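Local atomic coordinates of Mgp-operon protein 3 (Mycoplasma pneumoniae, PDB entry 6RJ1), a protein that probably mediates attachment of the pathogen to host cells as part of its surface adhesion machinery, apparently through sugar recognition. Residues A[107-119]-A[125-137]. Sequence-based numbering, arbitrary orientation.
Sequences NSQDFASYVLIFK and TWVFERKIKLALP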
# COMPACT_ATOMS: atom_id res chain seq x y z
N ASN A 107 6.07 2.29 35.74
CA ASN A 107 7.19 3.09 35.22
C ASN A 107 6.85 3.90 33.97
O ASN A 107 6.19 3.38 33.06
CB ASN A 107 8.42 2.20 34.97
CG ASN A 107 9.18 1.74 36.20
OD1 ASN A 107 9.32 2.46 37.20
ND2 ASN A 107 9.71 0.53 36.14
N SER A 108 7.32 5.17 33.92
CA SER A 108 7.14 6.09 32.78
C SER A 108 7.78 5.48 31.52
O SER A 108 8.93 5.02 31.56
CB SER A 108 7.76 7.45 33.08
OG SER A 108 7.71 8.30 31.94
N GLN A 109 6.99 5.43 30.44
CA GLN A 109 7.40 4.84 29.16
C GLN A 109 6.65 5.46 28.00
O GLN A 109 5.52 5.93 28.16
CB GLN A 109 7.21 3.30 29.18
CG GLN A 109 5.81 2.84 29.57
CD GLN A 109 5.70 1.36 29.87
OE1 GLN A 109 5.91 0.51 29.01
NE2 GLN A 109 5.33 1.04 31.11
N ASP A 110 7.30 5.43 26.83
CA ASP A 110 6.79 5.93 25.56
C ASP A 110 5.91 4.92 24.80
O ASP A 110 5.26 5.30 23.82
CB ASP A 110 7.97 6.35 24.67
CG ASP A 110 9.14 5.39 24.61
OD1 ASP A 110 8.90 4.16 24.52
OD2 ASP A 110 10.29 5.85 24.65
N PHE A 111 5.91 3.63 25.24
CA PHE A 111 5.18 2.50 24.64
C PHE A 111 5.55 2.29 23.16
O PHE A 111 4.70 1.90 22.35
CB PHE A 111 3.66 2.59 24.86
CG PHE A 111 3.21 2.74 26.29
CD1 PHE A 111 3.08 4.00 26.85
CD2 PHE A 111 2.88 1.63 27.06
CE1 PHE A 111 2.64 4.15 28.17
CE2 PHE A 111 2.43 1.78 28.38
CZ PHE A 111 2.31 3.04 28.92
N ALA A 112 6.83 2.52 22.81
CA ALA A 112 7.37 2.35 21.47
C ALA A 112 7.32 0.88 21.06
O ALA A 112 7.31 -0.01 21.92
CB ALA A 112 8.81 2.83 21.43
N SER A 113 7.29 0.61 19.76
CA SER A 113 7.30 -0.75 19.24
C SER A 113 8.68 -1.39 19.41
O SER A 113 9.70 -0.70 19.40
CB SER A 113 6.88 -0.76 17.79
OG SER A 113 5.58 -0.22 17.64
N TYR A 114 8.70 -2.71 19.60
CA TYR A 114 9.95 -3.44 19.78
C TYR A 114 10.05 -4.64 18.88
O TYR A 114 9.04 -5.26 18.52
CB TYR A 114 10.11 -3.91 21.24
CG TYR A 114 10.48 -2.82 22.20
CD1 TYR A 114 11.82 -2.46 22.40
CD2 TYR A 114 9.51 -2.15 22.94
CE1 TYR A 114 12.17 -1.45 23.29
CE2 TYR A 114 9.85 -1.13 23.83
CZ TYR A 114 11.18 -0.79 24.01
OH TYR A 114 11.51 0.22 24.88
N VAL A 115 11.30 -4.98 18.54
CA VAL A 115 11.67 -6.19 17.84
C VAL A 115 12.30 -7.01 18.97
O VAL A 115 13.24 -6.52 19.62
CB VAL A 115 12.64 -5.97 16.65
CG1 VAL A 115 13.30 -7.27 16.21
CG2 VAL A 115 11.92 -5.32 15.48
N LEU A 116 11.74 -8.19 19.26
CA LEU A 116 12.21 -9.05 20.34
C LEU A 116 12.99 -10.22 19.79
O LEU A 116 12.56 -10.83 18.81
CB LEU A 116 11.05 -9.56 21.21
CG LEU A 116 9.92 -8.58 21.52
CD1 LEU A 116 8.77 -9.30 22.12
CD2 LEU A 116 10.37 -7.49 22.46
N ILE A 117 14.13 -10.53 20.42
CA ILE A 117 15.00 -11.63 20.03
C ILE A 117 14.96 -12.69 21.13
O ILE A 117 15.15 -12.37 22.32
CB ILE A 117 16.45 -11.14 19.74
CG1 ILE A 117 16.49 -9.93 18.77
CG2 ILE A 117 17.37 -12.28 19.26
CD1 ILE A 117 15.91 -10.11 17.31
N PHE A 118 14.72 -13.94 20.73
CA PHE A 118 14.65 -15.09 21.62
C PHE A 118 15.64 -16.15 21.16
O PHE A 118 15.88 -16.29 19.96
CB PHE A 118 13.23 -15.68 21.62
CG PHE A 118 12.17 -14.81 22.25
CD1 PHE A 118 11.47 -13.88 21.49
CD2 PHE A 118 11.84 -14.95 23.60
CE1 PHE A 118 10.48 -13.08 22.07
CE2 PHE A 118 10.84 -14.16 24.18
CZ PHE A 118 10.17 -13.23 23.41
N LYS A 119 16.21 -16.88 22.12
CA LYS A 119 17.15 -17.97 21.84
C LYS A 119 16.48 -19.28 22.23
O LYS A 119 15.72 -19.30 23.20
CB LYS A 119 18.49 -17.78 22.57
CG LYS A 119 18.51 -17.90 24.10
CD LYS A 119 19.94 -17.97 24.62
CE LYS A 119 20.03 -17.69 26.10
NZ LYS A 119 19.84 -16.24 26.42
N THR A 125 11.52 -24.79 24.14
CA THR A 125 11.18 -23.55 24.83
C THR A 125 12.07 -22.42 24.33
O THR A 125 13.05 -22.67 23.63
CB THR A 125 11.25 -23.72 26.36
OG1 THR A 125 12.58 -24.02 26.74
CG2 THR A 125 10.29 -24.78 26.89
N TRP A 126 11.71 -21.17 24.67
CA TRP A 126 12.43 -19.97 24.24
C TRP A 126 12.79 -19.08 25.41
O TRP A 126 11.96 -18.85 26.29
CB TRP A 126 11.62 -19.19 23.20
CG TRP A 126 11.36 -19.97 21.95
CD1 TRP A 126 10.27 -20.74 21.68
CD2 TRP A 126 12.23 -20.10 20.83
NE1 TRP A 126 10.40 -21.32 20.44
CE2 TRP A 126 11.59 -20.94 19.89
CE3 TRP A 126 13.49 -19.56 20.50
CZ2 TRP A 126 12.17 -21.26 18.66
CZ3 TRP A 126 14.07 -19.89 19.29
CH2 TRP A 126 13.41 -20.72 18.37
N VAL A 127 14.02 -18.58 25.41
CA VAL A 127 14.57 -17.67 26.43
C VAL A 127 14.70 -16.30 25.77
O VAL A 127 15.14 -16.22 24.63
CB VAL A 127 15.93 -18.22 26.97
CG1 VAL A 127 16.67 -17.18 27.81
CG2 VAL A 127 15.71 -19.49 27.78
N PHE A 128 14.29 -15.23 26.48
CA PHE A 128 14.38 -13.86 25.97
C PHE A 128 15.84 -13.39 25.97
O PHE A 128 16.52 -13.51 26.99
CB PHE A 128 13.46 -12.90 26.77
CG PHE A 128 13.59 -11.43 26.43
CD1 PHE A 128 13.03 -10.92 25.26
CD2 PHE A 128 14.27 -10.56 27.28
CE1 PHE A 128 13.16 -9.57 24.94
CE2 PHE A 128 14.39 -9.20 26.95
CZ PHE A 128 13.84 -8.72 25.79
N GLU A 129 16.33 -12.91 24.82
CA GLU A 129 17.70 -12.42 24.70
C GLU A 129 17.74 -10.91 24.87
O GLU A 129 18.31 -10.42 25.84
CB GLU A 129 18.33 -12.80 23.35
CG GLU A 129 18.79 -14.24 23.25
CD GLU A 129 20.18 -14.41 22.67
OE1 GLU A 129 20.41 -13.98 21.52
OE2 GLU A 129 21.03 -14.99 23.37
N ARG A 130 17.12 -10.17 23.93
CA ARG A 130 17.11 -8.71 23.93
C ARG A 130 15.96 -8.11 23.12
O ARG A 130 15.30 -8.82 22.36
CB ARG A 130 18.47 -8.16 23.44
CG ARG A 130 18.91 -8.64 22.04
CD ARG A 130 20.27 -8.09 21.64
NE ARG A 130 20.26 -6.63 21.58
CZ ARG A 130 21.11 -5.84 22.23
NH1 ARG A 130 21.02 -4.53 22.13
NH2 ARG A 130 22.07 -6.37 22.99
N LYS A 131 15.74 -6.79 23.29
CA LYS A 131 14.73 -6.01 22.56
C LYS A 131 15.37 -4.78 21.90
O LYS A 131 16.23 -4.14 22.50
CB LYS A 131 13.50 -5.66 23.42
CG LYS A 131 13.76 -4.83 24.68
CD LYS A 131 12.45 -4.51 25.40
CE LYS A 131 12.57 -3.39 26.41
NZ LYS A 131 13.08 -3.87 27.72
N ILE A 132 14.97 -4.50 20.65
CA ILE A 132 15.47 -3.36 19.88
C ILE A 132 14.30 -2.40 19.67
O ILE A 132 13.29 -2.76 19.07
CB ILE A 132 16.15 -3.79 18.53
CG1 ILE A 132 17.27 -4.84 18.75
CG2 ILE A 132 16.67 -2.59 17.73
CD1 ILE A 132 16.94 -6.21 18.27
N LYS A 133 14.44 -1.18 20.21
CA LYS A 133 13.43 -0.13 20.11
C LYS A 133 13.36 0.42 18.69
O LYS A 133 14.38 0.62 18.03
CB LYS A 133 13.77 0.99 21.09
CG LYS A 133 12.60 1.83 21.55
CD LYS A 133 13.09 2.74 22.63
CE LYS A 133 12.03 3.63 23.21
NZ LYS A 133 11.89 4.88 22.43
N LEU A 134 12.14 0.65 18.20
CA LEU A 134 11.93 1.18 16.87
C LEU A 134 11.68 2.67 17.02
O LEU A 134 10.55 3.11 17.19
CB LEU A 134 10.78 0.47 16.14
CG LEU A 134 10.92 -1.05 15.95
CD1 LEU A 134 9.69 -1.61 15.31
CD2 LEU A 134 12.17 -1.40 15.12
N ALA A 135 12.77 3.43 17.03
CA ALA A 135 12.74 4.87 17.19
C ALA A 135 12.15 5.60 15.98
O ALA A 135 12.32 5.15 14.84
CB ALA A 135 14.14 5.38 17.48
N LEU A 136 11.46 6.72 16.24
CA LEU A 136 10.85 7.60 15.26
C LEU A 136 11.91 8.04 14.22
O LEU A 136 13.08 8.22 14.60
CB LEU A 136 10.35 8.87 15.99
CG LEU A 136 8.86 9.07 16.32
CD1 LEU A 136 7.93 8.24 15.49
CD2 LEU A 136 8.60 8.99 17.79
N PRO A 137 11.54 8.28 12.93
CA PRO A 137 12.55 8.77 11.97
C PRO A 137 13.04 10.17 12.36
O PRO A 137 12.39 10.83 13.17
CB PRO A 137 11.79 8.78 10.64
CG PRO A 137 10.37 8.91 11.02
CD PRO A 137 10.21 8.16 12.30
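Lys-133 holds CG anti to the backbone N (chi1 -155°); its extended stem runs past Tyr-114, and a bend at chi4 sets NZ at Asp-110. There Lys-133 NZ forms a salt bridge with Asp-110 OD2 (2.9 Å), approaching from above the carboxylate plane, while OD1 accepts from Ala-112 N in an Asx turn. Lys-131 lies over one Tyr-114 face, CD 3.9 Å from the ring centroid in a CH-pi contact; across the ring plane, Lys-133 CB is 3.7 Å from Tyr-114 CE1. With CG opposite the backbone N (chi1 174°), the Phe-128 ring sits beside Phe-118 and presents its edge to that ring's face, planes at 70°. Tyr-114, Phe-118, Phe-128, Lys-131 and Lys-133 share one face of the antiparallel hairpin; on the other, Ile-117 CG1 meets Ile-132 CD1 at 3.8 Å.

Ile-132 N donates to Val-115 O (2.9 Å), and Val-115 N to Ile-132 O (3.0 Å). Register shifts by one at a classic beta bulge, Glu-129 and Arg-130 both facing Ile-117, then pairing resumes at Lys-119/Val-127. Strands 52-59 and 487-492 extend the sheet. Chemically, Ile-117 O takes one firm N-H (Glu-129, 2.8 Å) and one weak (Arg-130), while lysine stems flank Tyr-114 and Asp-110 probably balances the Lys-133 charge.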